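Local structure of cellulose binding protein (Clavibacter michiganensis, 4JJO) at residues L77-S80 with E81-R85. The protein is the two-domain expansin part of a longer protein, probably a cellulase, and probably binds cellulose and loosens plant cell walls. Numbering follows the deposited sequence.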
loop_
_atom_site.group_PDB
_atom_site.type_symbol
_atom_site.label_atom_id
_atom_site.label_comp_id
_atom_site.label_asym_id
_atom_site.label_seq_id
_atom_site.Cartn_x
_atom_site.Cartn_y
_atom_site.Cartn_z
ATOM N N LEU A 77 -6.678 3.249 15.404
ATOM C CA LEU A 77 -6.876 2.526 14.155
ATOM C C LEU A 77 -8.353 2.282 13.889
ATOM O O LEU A 77 -9.132 2.042 14.808
ATOM C CB LEU A 77 -6.163 1.174 14.192
ATOM C CG LEU A 77 -4.644 1.123 14.352
ATOM C CD1 LEU A 77 -4.193 -0.329 14.330
ATOM C CD2 LEU A 77 -3.944 1.915 13.265
ATOM N N ASP A 78 -8.731 2.340 12.619
ATOM C CA ASP A 78 -10.062 1.932 12.196
ATOM C C ASP A 78 -9.915 0.588 11.494
ATOM O O ASP A 78 -9.583 0.522 10.313
ATOM C CB ASP A 78 -10.677 2.978 11.263
ATOM C CG ASP A 78 -12.177 3.118 11.444
ATOM O OD1 ASP A 78 -12.729 2.508 12.382
ATOM O OD2 ASP A 78 -12.805 3.854 10.651
ATOM N N LEU A 79 -10.153 -0.487 12.239
ATOM C CA LEU A 79 -9.918 -1.835 11.741
ATOM C C LEU A 79 -11.084 -2.336 10.912
ATOM O O LEU A 79 -12.219 -1.910 11.102
ATOM C CB LEU A 79 -9.703 -2.801 12.907
ATOM C CG LEU A 79 -8.436 -2.630 13.742
ATOM C CD1 LEU A 79 -8.503 -3.533 14.960
ATOM C CD2 LEU A 79 -7.203 -2.942 12.913
ATOM N N SER A 80 -10.795 -3.245 9.986
ATOM C CA SER A 80 -11.847 -3.984 9.311
ATOM C C SER A 80 -12.644 -4.712 10.382
ATOM O O SER A 80 -12.101 -5.076 11.426
ATOM C CB SER A 80 -11.254 -4.998 8.334
ATOM O OG SER A 80 -10.431 -5.930 9.011
ATOM N N GLU A 81 -13.929 -4.915 10.128
ATOM C CA GLU A 81 -14.766 -5.652 11.063
ATOM C C GLU A 81 -14.115 -6.986 11.404
ATOM O O GLU A 81 -14.149 -7.427 12.552
ATOM C CB GLU A 81 -16.158 -5.879 10.469
ATOM C CG GLU A 81 -16.993 -4.614 10.352
ATOM C CD GLU A 81 -18.338 -4.860 9.697
ATOM O OE1 GLU A 81 -18.494 -5.892 9.009
ATOM O OE2 GLU A 81 -19.241 -4.017 9.871
ATOM N N GLU A 82 -13.503 -7.615 10.406
ATOM C CA GLU A 82 -12.938 -8.948 10.577
ATOM C C GLU A 82 -11.707 -8.943 11.479
ATOM O O GLU A 82 -11.530 -9.845 12.302
ATOM C CB GLU A 82 -12.600 -9.562 9.217
ATOM C CG GLU A 82 -13.829 -9.926 8.384
ATOM C CD GLU A 82 -14.401 -8.740 7.618
ATOM O OE1 GLU A 82 -13.787 -7.652 7.649
ATOM O OE2 GLU A 82 -15.464 -8.897 6.981
ATOM N N ALA A 83 -10.856 -7.936 11.321
ATOM C CA ALA A 83 -9.691 -7.793 12.181
ATOM C C ALA A 83 -10.131 -7.469 13.606
ATOM O O ALA A 83 -9.582 -7.996 14.574
ATOM C CB ALA A 83 -8.767 -6.707 11.651
ATOM N N PHE A 84 -11.130 -6.606 13.725
ATOM C CA PHE A 84 -11.650 -6.206 15.029
ATOM C C PHE A 84 -12.233 -7.393 15.793
ATOM O O PHE A 84 -12.025 -7.520 17.001
ATOM C CB PHE A 84 -12.711 -5.121 14.854
ATOM C CG PHE A 84 -13.161 -4.499 16.143
ATOM C CD1 PHE A 84 -12.646 -3.282 16.557
ATOM C CD2 PHE A 84 -14.092 -5.131 16.938
ATOM C CE1 PHE A 84 -13.059 -2.708 17.737
ATOM C CE2 PHE A 84 -14.506 -4.561 18.124
ATOM C CZ PHE A 84 -13.987 -3.349 18.525
ATOM N N ARG A 85 -12.955 -8.263 15.091
ATOM C CA ARG A 85 -13.564 -9.432 15.724
ATOM C C ARG A 85 -12.506 -10.414 16.211
ATOM O O ARG A 85 -12.721 -11.139 17.181
ATOM C CB ARG A 85 -14.510 -10.150 14.759
ATOM C CG ARG A 85 -15.754 -9.367 14.402
ATOM C CD ARG A 85 -16.872 -10.292 13.966
ATOM N NE ARG A 85 -18.008 -9.550 13.432
ATOM C CZ ARG A 85 -18.195 -9.269 12.144
ATOM N NH1 ARG A 85 -17.326 -9.672 11.223
ATOM N NH2 ARG A 85 -19.265 -8.581 11.774
#
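Leu79 and Ser80 meet the first turn of helix 81-87 where strand 76-80 ends in an N-capped helix, within the double-psi beta-barrel domain of this expansin. The N-to-C directions of the short strand and helix segments differ by 98°, so the chain makes roughly a right-angled turn at Ser80. Leu79, tied to strand 3-10 through backbone bonds with Thr8 and Tyr10, has its CB pointing toward the helix. This CB lies 4.2 Å from Ala83 CB, while one branch, CD1, reaches the backbone of the next residue, 4.1 Å from Phe84 CA. The Phe84 ring itself swings away from the strand, because CG stands anti to the backbone N; it packs on Ile95 and sets up an edge-to-face contact with His9.

Ser80 is the N-cap. A chi1 of 60° tucks OG back over the main chain, where it accepts the Ala83 N-H at 3.1 Å. The same hydroxyl is hydrogen-bonded to the carbonyl of Arg32, which leaves this buried group linked both to the helix start and to the loop before strand 34-38. Ser80 OG also presses on the methyl of Ala83, 3.2 Å from CB. The bent side chain of Glu82 brings OE1 to 3.7 Å from Ser80 CB. The first main-chain bond of the helix completes the junction: Phe84 N donates to Ser80 O across 2.9 Å, with an N-H...O angle of 166°.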